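Local coordinates for hypothetical protein (Geobacillus stearothermophilus, PDB 1SFS), which is of unknown function but has a glycoside hydrolase-like domain and is possibly a bacterial lysozyme, at residues Ala125-Phe130 against Ala135-Ala140; Ser34-Val37 against Gln41-Gln44. One frame throughout, in Å; residues are numbered along the deposited sequence.

Interaction 1 of 2, residues Ala125-Phe130 against Ala135-Ala140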
ATOM      1  N   ALA A 125      -3.946   3.953   0.676  1.00  7.16           N
ATOM      2  CA  ALA A 125      -5.005   3.828   1.672  1.00  7.69           C
ATOM      3  C   ALA A 125      -5.249   2.377   1.993  1.00  7.31           C
ATOM      4  O   ALA A 125      -5.482   1.576   1.101  1.00  8.39           O
ATOM      5  CB  ALA A 125      -6.279   4.448   1.134  1.00  9.36           C
ATOM      6  N   ASN A 126      -5.309   2.044   3.285  0.58  7.53           N
ATOM      7  CA  ASN A 126      -5.554   0.695   3.755  0.58  9.10           C
ATOM      8  C   ASN A 126      -7.023   0.335   3.871  0.58  9.01           C
ATOM      9  O   ASN A 126      -7.617   0.561   4.933  0.58 10.67           O
ATOM     10  CB  ASN A 126      -4.905   0.612   5.146  0.58  9.31           C
ATOM     11  CG  ASN A 126      -5.114  -0.756   5.710  0.58 14.36           C
ATOM     12  OD1 ASN A 126      -4.470  -1.684   5.214  0.58 21.01           O
ATOM     13  ND2 ASN A 126      -5.951  -0.901   6.721  0.58 19.68           N
ATOM     14  N   ILE A 127      -7.608  -0.230   2.836  1.00  9.71           N
ATOM     15  CA  ILE A 127      -9.052  -0.536   2.833  1.00 10.34           C
ATOM     16  C   ILE A 127      -9.201  -2.008   3.088  1.00 10.68           C
ATOM     17  O   ILE A 127      -9.124  -2.828   2.169  1.00 12.70           O
ATOM     18  CB  ILE A 127      -9.720  -0.098   1.551  1.00 11.16           C
ATOM     19  CG1 ILE A 127      -9.489   1.390   1.247  1.00 12.60           C
ATOM     20  CG2 ILE A 127     -11.210  -0.437   1.618  1.00 12.98           C
ATOM     21  CD1 ILE A 127      -9.977   1.918  -0.070  1.00 14.77           C
ATOM     22  N   GLU A 128      -9.413  -2.369   4.354  0.56 12.09           N
ATOM     23  CA  GLU A 128      -9.517  -3.819   4.643  0.56 14.40           C
ATOM     24  C   GLU A 128     -10.837  -4.374   4.143  0.56 13.63           C
ATOM     25  O   GLU A 128     -11.801  -3.639   3.959  0.56 11.62           O
ATOM     26  CB  GLU A 128      -9.271  -4.018   6.152  0.56 19.92           C
ATOM     27  CG  GLU A 128      -7.972  -3.343   6.583  0.56 22.52           C
ATOM     28  CD  GLU A 128      -7.354  -3.450   7.950  0.56 22.95           C
ATOM     29  OE1 GLU A 128      -8.031  -3.223   8.969  0.56 35.89           O
ATOM     30  OE2 GLU A 128      -6.139  -3.699   8.019  0.56 32.19           O
ATOM     31  N   ASP A 129     -10.904  -5.682   3.908  1.00 15.28           N
ATOM     32  CA  ASP A 129     -12.030  -6.293   3.223  1.00 14.71           C
ATOM     33  C   ASP A 129     -13.347  -6.197   3.974  1.00 16.10           C
ATOM     34  O   ASP A 129     -14.386  -6.394   3.330  1.00 23.97           O
ATOM     35  CB  ASP A 129     -11.730  -7.722   2.894  1.00 17.51           C
ATOM     36  CG  ASP A 129     -11.552  -8.692   4.052  1.00 26.53           C
ATOM     37  OD1 ASP A 129     -11.338  -9.855   3.679  1.00 41.81           O
ATOM     38  OD2 ASP A 129     -11.614  -8.341   5.219  1.00 35.75           O
ATOM     39  N   PHE A 130     -13.360  -5.887   5.245  0.84 15.85           N
ATOM     40  CA  PHE A 130     -14.576  -5.843   6.029  0.84 19.35           C
ATOM     41  C   PHE A 130     -15.003  -4.399   6.214  0.84 18.39           C
ATOM     42  O   PHE A 130     -16.025  -4.128   6.866  0.84 21.09           O
ATOM     43  CB  PHE A 130     -14.352  -6.539   7.365  0.84 23.22           C
ATOM     44  CG  PHE A 130     -13.164  -5.992   8.154  0.84 22.67           C
ATOM     45  CD1 PHE A 130     -13.269  -4.882   8.962  0.84 26.09           C
ATOM     46  CD2 PHE A 130     -11.949  -6.655   8.057  0.84 25.07           C
ATOM     47  CE1 PHE A 130     -12.184  -4.424   9.700  0.84 27.42           C
ATOM     48  CE2 PHE A 130     -10.864  -6.209   8.770  0.84 26.00           C
ATOM     49  CZ  PHE A 130     -10.982  -5.110   9.588  0.84 28.22           C
ATOM     50  N   ALA A 135     -18.036   4.716  -3.457  1.00  9.24           N
ATOM     51  CA  ALA A 135     -17.385   5.397  -4.544  1.00  8.65           C
ATOM     52  C   ALA A 135     -17.012   6.809  -4.194  1.00  8.16           C
ATOM     53  O   ALA A 135     -15.975   7.285  -4.712  1.00  9.04           O
ATOM     54  CB  ALA A 135     -18.326   5.374  -5.743  1.00  9.91           C
ATOM     55  N   ALA A 136     -17.783   7.500  -3.396  1.00  8.73           N
ATOM     56  CA  ALA A 136     -17.459   8.882  -3.042  1.00  9.28           C
ATOM     57  C   ALA A 136     -16.167   8.976  -2.257  1.00  8.26           C
ATOM     58  O   ALA A 136     -15.417   9.933  -2.431  1.00  8.67           O
ATOM     59  CB  ALA A 136     -18.625   9.538  -2.280  1.00 11.27           C
ATOM     60  N   TRP A 137     -15.927   8.042  -1.355  1.00  8.36           N
ATOM     61  CA  TRP A 137     -14.680   8.076  -0.583  1.00  8.25           C
ATOM     62  C   TRP A 137     -13.475   7.915  -1.501  1.00  7.71           C
ATOM     63  O   TRP A 137     -12.481   8.622  -1.381  1.00  7.92           O
ATOM     64  CB  TRP A 137     -14.711   6.975   0.488  1.00  8.53           C
ATOM     65  CG  TRP A 137     -13.624   7.044   1.496  1.00  8.71           C
ATOM     66  CD1 TRP A 137     -13.803   7.538   2.781  1.00  9.86           C
ATOM     67  CD2 TRP A 137     -12.269   6.643   1.401  1.00  8.63           C
ATOM     68  NE1 TRP A 137     -12.624   7.454   3.473  1.00  9.93           N
ATOM     69  CE2 TRP A 137     -11.672   6.924   2.662  1.00  9.32           C
ATOM     70  CE3 TRP A 137     -11.454   6.087   0.432  1.00  9.21           C
ATOM     71  CZ2 TRP A 137     -10.320   6.659   2.934  1.00 10.74           C
ATOM     72  CZ3 TRP A 137     -10.118   5.837   0.696  1.00 10.55           C
ATOM     73  CH2 TRP A 137      -9.584   6.142   1.934  1.00 11.24           C
ATOM     74  N   ILE A 138     -13.561   6.946  -2.415  1.00  7.77           N
ATOM     75  CA  ILE A 138     -12.482   6.698  -3.370  1.00  7.56           C
ATOM     76  C   ILE A 138     -12.242   7.934  -4.219  1.00  7.46           C
ATOM     77  O   ILE A 138     -11.084   8.335  -4.435  1.00  8.09           O
ATOM     78  CB  ILE A 138     -12.759   5.466  -4.202  1.00  7.84           C
ATOM     79  CG1 ILE A 138     -12.769   4.215  -3.347  1.00  9.26           C
ATOM     80  CG2 ILE A 138     -11.752   5.342  -5.347  1.00  8.90           C
ATOM     81  CD1 ILE A 138     -13.096   2.932  -4.035  1.00 11.20           C
ATOM     82  N   ALA A 139     -13.299   8.552  -4.721  1.00  8.07           N
ATOM     83  CA  ALA A 139     -13.161   9.789  -5.470  1.00  8.15           C
ATOM     84  C   ALA A 139     -12.435  10.843  -4.662  1.00  7.98           C
ATOM     85  O   ALA A 139     -11.548  11.521  -5.196  1.00  8.62           O
ATOM     86  CB  ALA A 139     -14.549  10.317  -5.879  1.00 10.08           C
ATOM     87  N   ALA A 140     -12.823  11.031  -3.397  1.00  8.05           N
ATOM     88  CA  ALA A 140     -12.175  12.050  -2.583  1.00  8.76           C
ATOM     89  C   ALA A 140     -10.713  11.740  -2.358  1.00  8.27           C
ATOM     90  O   ALA A 140      -9.877  12.653  -2.335  1.00  8.86           O
ATOM     91  CB  ALA A 140     -12.902  12.172  -1.240  1.00  9.95           C
TER
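A125, on strand 122-126, and W137, in the first turn of helix 135-145, meet with their backbones well apart: the nearest CA pair, A125 and I138, is separated by 9.5 Å. Strand and helix are the first two elements of a beta-alpha-beta unit that returns through strand 151-156, in a glycoside hydrolase-like domain, consistent with a TIM-barrel-like fold. The gap is bridged by the indole of W137, extending from the helix towards the strand with its CG anti to the backbone N (chi1 -170°). The far end of its six-membered ring does the touching. A125 CB lies in the ring plane, at the edge, 3.8 Å from W137 CH2, so the methyl butts against the rim of the ring and does not cover it. Two residues on, I127 also points its side chain at the helix; an extended chain beyond CG1 (chi2 174°) carries the CD1 methyl to 4.0 Å from W137 CZ3, on an oblique line. The isoleucine and tryptophan side chains slide past one another in opposite directions, and the contact is purely apolar and buried. F92 stacks on the indole, and N100 and A104 of helix 98-114 also pack against W137. I138, next in the helix, packs on F163, A166 and A170 of helix 163-173. N126, between A125 and I127, turns away from the helix. Its side chain and that of E128 each have two conformers, so the bond between them is doubtful as a constant feature; in this pair N126 ND2 reaches E128 OE2 at 3.1 Å, nearly straight at 173°. The oxygen lies in the plane of the asparagine amide, whereas the N-H arrives from above the E128 carboxylate plane.

Interaction 2 of 2, residues Ser34-Val37 against Gln41-Gln44; sequences SAQV and QLFQ
S34 faces L42 just after strand 29-33, with its hydroxyl OG 4.1 Å from the methyl CD2 of the leucine. That hydroxyl has more specific work to do: it gives its proton to Q36 O across a 2.8 Å bond from S34 OG, arriving in the carbonyl plane at a C=O...O angle of 148°, and it receives the indole NE1 of W56. The first torsion, 62°, sets OG between the backbone N and the carbonyl carbon, where it can bridge the loop to Q36. With an alanine here, the Q36 carbonyl and the W56 N-H would probably both lose this partner, and L42 CD2 its contact with the hydroxyl. Q36 follows, its CG 3.8 Å from L42 CD2; this aliphatic carbon, not the amide, meets the leucine, and the two side chains cross obliquely. The loop is the connection from the first strand to the first helix, 40-49, at the C-terminal end of the strand, as in the beta-alpha units of a TIM-barrel-like fold. V37 adds its backbone to the contact: its carbonyl O sits 3.5 Å from L42 CD2, a van der Waals approach, while its own side chain goes to R58, E74 and R77. On the helix side, CG anti to the backbone N of L42 (chi1 -179°) carries CD2 out to the loop, where this one methyl takes all three approaches. P225 packs on both Q36 and L42; next to it in sequence, C224 forms a disulfide with C45 of helix 40-49. At the start of that helix, L42 N is hydrogen-bonded to T39 OG1.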
ATOM      1  N   SER A  34       5.393  -4.642   6.875  1.00  7.29           N
ATOM      2  CA  SER A  34       5.295  -4.966   8.285  1.00  7.87           C
ATOM      3  C   SER A  34       4.618  -3.859   9.065  1.00  7.44           C
ATOM      4  O   SER A  34       4.804  -2.673   8.821  1.00  7.95           O
ATOM      5  CB  SER A  34       6.675  -5.238   8.873  1.00  8.71           C
ATOM      6  OG  SER A  34       7.545  -4.129   8.813  1.00  8.75           O
ATOM      7  N   ALA A  35       3.885  -4.288  10.096  1.00  8.48           N
ATOM      8  CA  ALA A  35       3.320  -3.381  11.066  1.00  8.84           C
ATOM      9  C   ALA A  35       4.387  -2.669  11.894  1.00  8.65           C
ATOM     10  O   ALA A  35       4.243  -1.528  12.266  1.00 10.73           O
ATOM     11  CB  ALA A  35       2.392  -4.138  11.981  1.00 12.11           C
ATOM     12  N   GLN A  36       5.476  -3.383  12.183  1.00  9.98           N
ATOM     13  CA  GLN A  36       6.525  -2.838  13.052  1.00 10.67           C
ATOM     14  C   GLN A  36       7.625  -2.175  12.224  1.00 10.17           C
ATOM     15  O   GLN A  36       7.818  -2.386  11.033  1.00 10.08           O
ATOM     16  CB  GLN A  36       6.985  -3.904  14.052  1.00 15.92           C
ATOM     17  CG  GLN A  36       7.872  -4.876  13.385  1.00 14.85           C
ATOM     18  CD  GLN A  36       8.114  -6.074  14.325  1.00 24.65           C
ATOM     19  OE1 GLN A  36       7.303  -6.950  14.524  1.00 21.99           O
ATOM     20  NE2 GLN A  36       9.320  -6.166  14.888  1.00 39.30           N
ATOM     21  N   VAL A  37       8.382  -1.325  12.935  1.00 10.49           N
ATOM     22  CA  VAL A  37       9.537  -0.618  12.414  1.00 10.22           C
ATOM     23  C   VAL A  37      10.580  -1.569  11.828  1.00 10.23           C
ATOM     24  O   VAL A  37      10.896  -2.625  12.436  1.00 11.53           O
ATOM     25  CB  VAL A  37      10.178   0.218  13.540  1.00 11.76           C
ATOM     26  CG1 VAL A  37      11.558   0.781  13.215  1.00 12.79           C
ATOM     27  CG2 VAL A  37       9.206   1.296  13.956  1.00 13.85           C
ATOM     28  N   GLN A  41      17.855  -5.363  12.758  0.61  9.80           N
ATOM     29  CA  GLN A  41      17.547  -6.759  13.121  0.61 10.14           C
ATOM     30  C   GLN A  41      16.439  -7.341  12.250  0.61 10.23           C
ATOM     31  O   GLN A  41      16.620  -8.459  11.752  0.61 11.46           O
ATOM     32  CB  GLN A  41      17.267  -6.895  14.607  0.61 11.25           C
ATOM     33  CG  GLN A  41      18.568  -6.868  15.402  0.61 10.06           C
ATOM     34  CD  GLN A  41      19.448  -8.090  15.453  0.61 15.40           C
ATOM     35  OE1 GLN A  41      19.160  -9.098  14.817  0.61 21.71           O
ATOM     36  NE2 GLN A  41      20.560  -8.119  16.199  0.61 16.92           N
ATOM     37  N   LEU A  42      15.358  -6.610  12.026  1.00  9.88           N
ATOM     38  CA  LEU A  42      14.256  -7.118  11.222  1.00 10.01           C
ATOM     39  C   LEU A  42      14.686  -7.204   9.768  1.00  9.65           C
ATOM     40  O   LEU A  42      14.352  -8.166   9.079  1.00 10.87           O
ATOM     41  CB  LEU A  42      13.012  -6.246  11.383  1.00 10.38           C
ATOM     42  CG  LEU A  42      11.780  -6.686  10.607  1.00 10.61           C
ATOM     43  CD1 LEU A  42      11.353  -8.113  10.898  1.00 15.09           C
ATOM     44  CD2 LEU A  42      10.637  -5.763  10.863  1.00 12.25           C
ATOM     45  N   PHE A  43      15.400  -6.206   9.252  1.00  9.35           N
ATOM     46  CA  PHE A  43      15.907  -6.286   7.865  1.00  9.79           C
ATOM     47  C   PHE A  43      16.754  -7.489   7.701  1.00  9.87           C
ATOM     48  O   PHE A  43      16.606  -8.211   6.677  1.00 11.20           O
ATOM     49  CB  PHE A  43      16.632  -4.962   7.507  1.00 10.23           C
ATOM     50  CG  PHE A  43      17.278  -5.078   6.159  1.00 10.25           C
ATOM     51  CD1 PHE A  43      16.610  -4.993   4.965  1.00 11.77           C
ATOM     52  CD2 PHE A  43      18.652  -5.327   6.098  1.00 12.68           C
ATOM     53  CE1 PHE A  43      17.249  -5.200   3.711  1.00 12.12           C
ATOM     54  CE2 PHE A  43      19.325  -5.533   4.920  1.00 14.21           C
ATOM     55  CZ  PHE A  43      18.589  -5.485   3.781  1.00 13.91           C
ATOM     56  N   GLN A  44      17.686  -7.719   8.589  1.00 10.98           N
ATOM     57  CA  GLN A  44      18.569  -8.895   8.429  1.00 12.64           C
ATOM     58  C   GLN A  44      17.806 -10.182   8.528  1.00 13.16           C
ATOM     59  O   GLN A  44      18.178 -11.142   7.817  1.00 15.31           O
ATOM     60  CB  GLN A  44      19.697  -8.804   9.474  1.00 14.44           C
ATOM     61  CG  GLN A  44      20.627  -7.610   9.333  1.00 13.73           C
ATOM     62  CD  GLN A  44      21.330  -7.387   8.018  1.00 15.40           C
ATOM     63  OE1 GLN A  44      21.500  -8.317   7.220  1.00 18.36           O
ATOM     64  NE2 GLN A  44      21.693  -6.151   7.696  1.00 17.54           N
TER

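Interaction 2 comes first along the chain and closes before interaction 1 opens. Their centres lie 27 Å apart on opposite sides of the chain's centre, the nearest atoms about 9 Å from each other without touching. Each belongs to a connection from a parallel strand to its following helix: 29-33 to 40-49 in one case, 122-126 to 135-145 in the other. These are the first and fourth strands of one sheet, separated by strands 55-59 and 84-89. Segments 34-37 and 125-130 therefore both lie at the C-terminal end of the parallel strands, the end where, if the fold is TIM-barrel-like as the family suggests, active sites usually lie; a role in catalysis here remains unestablished.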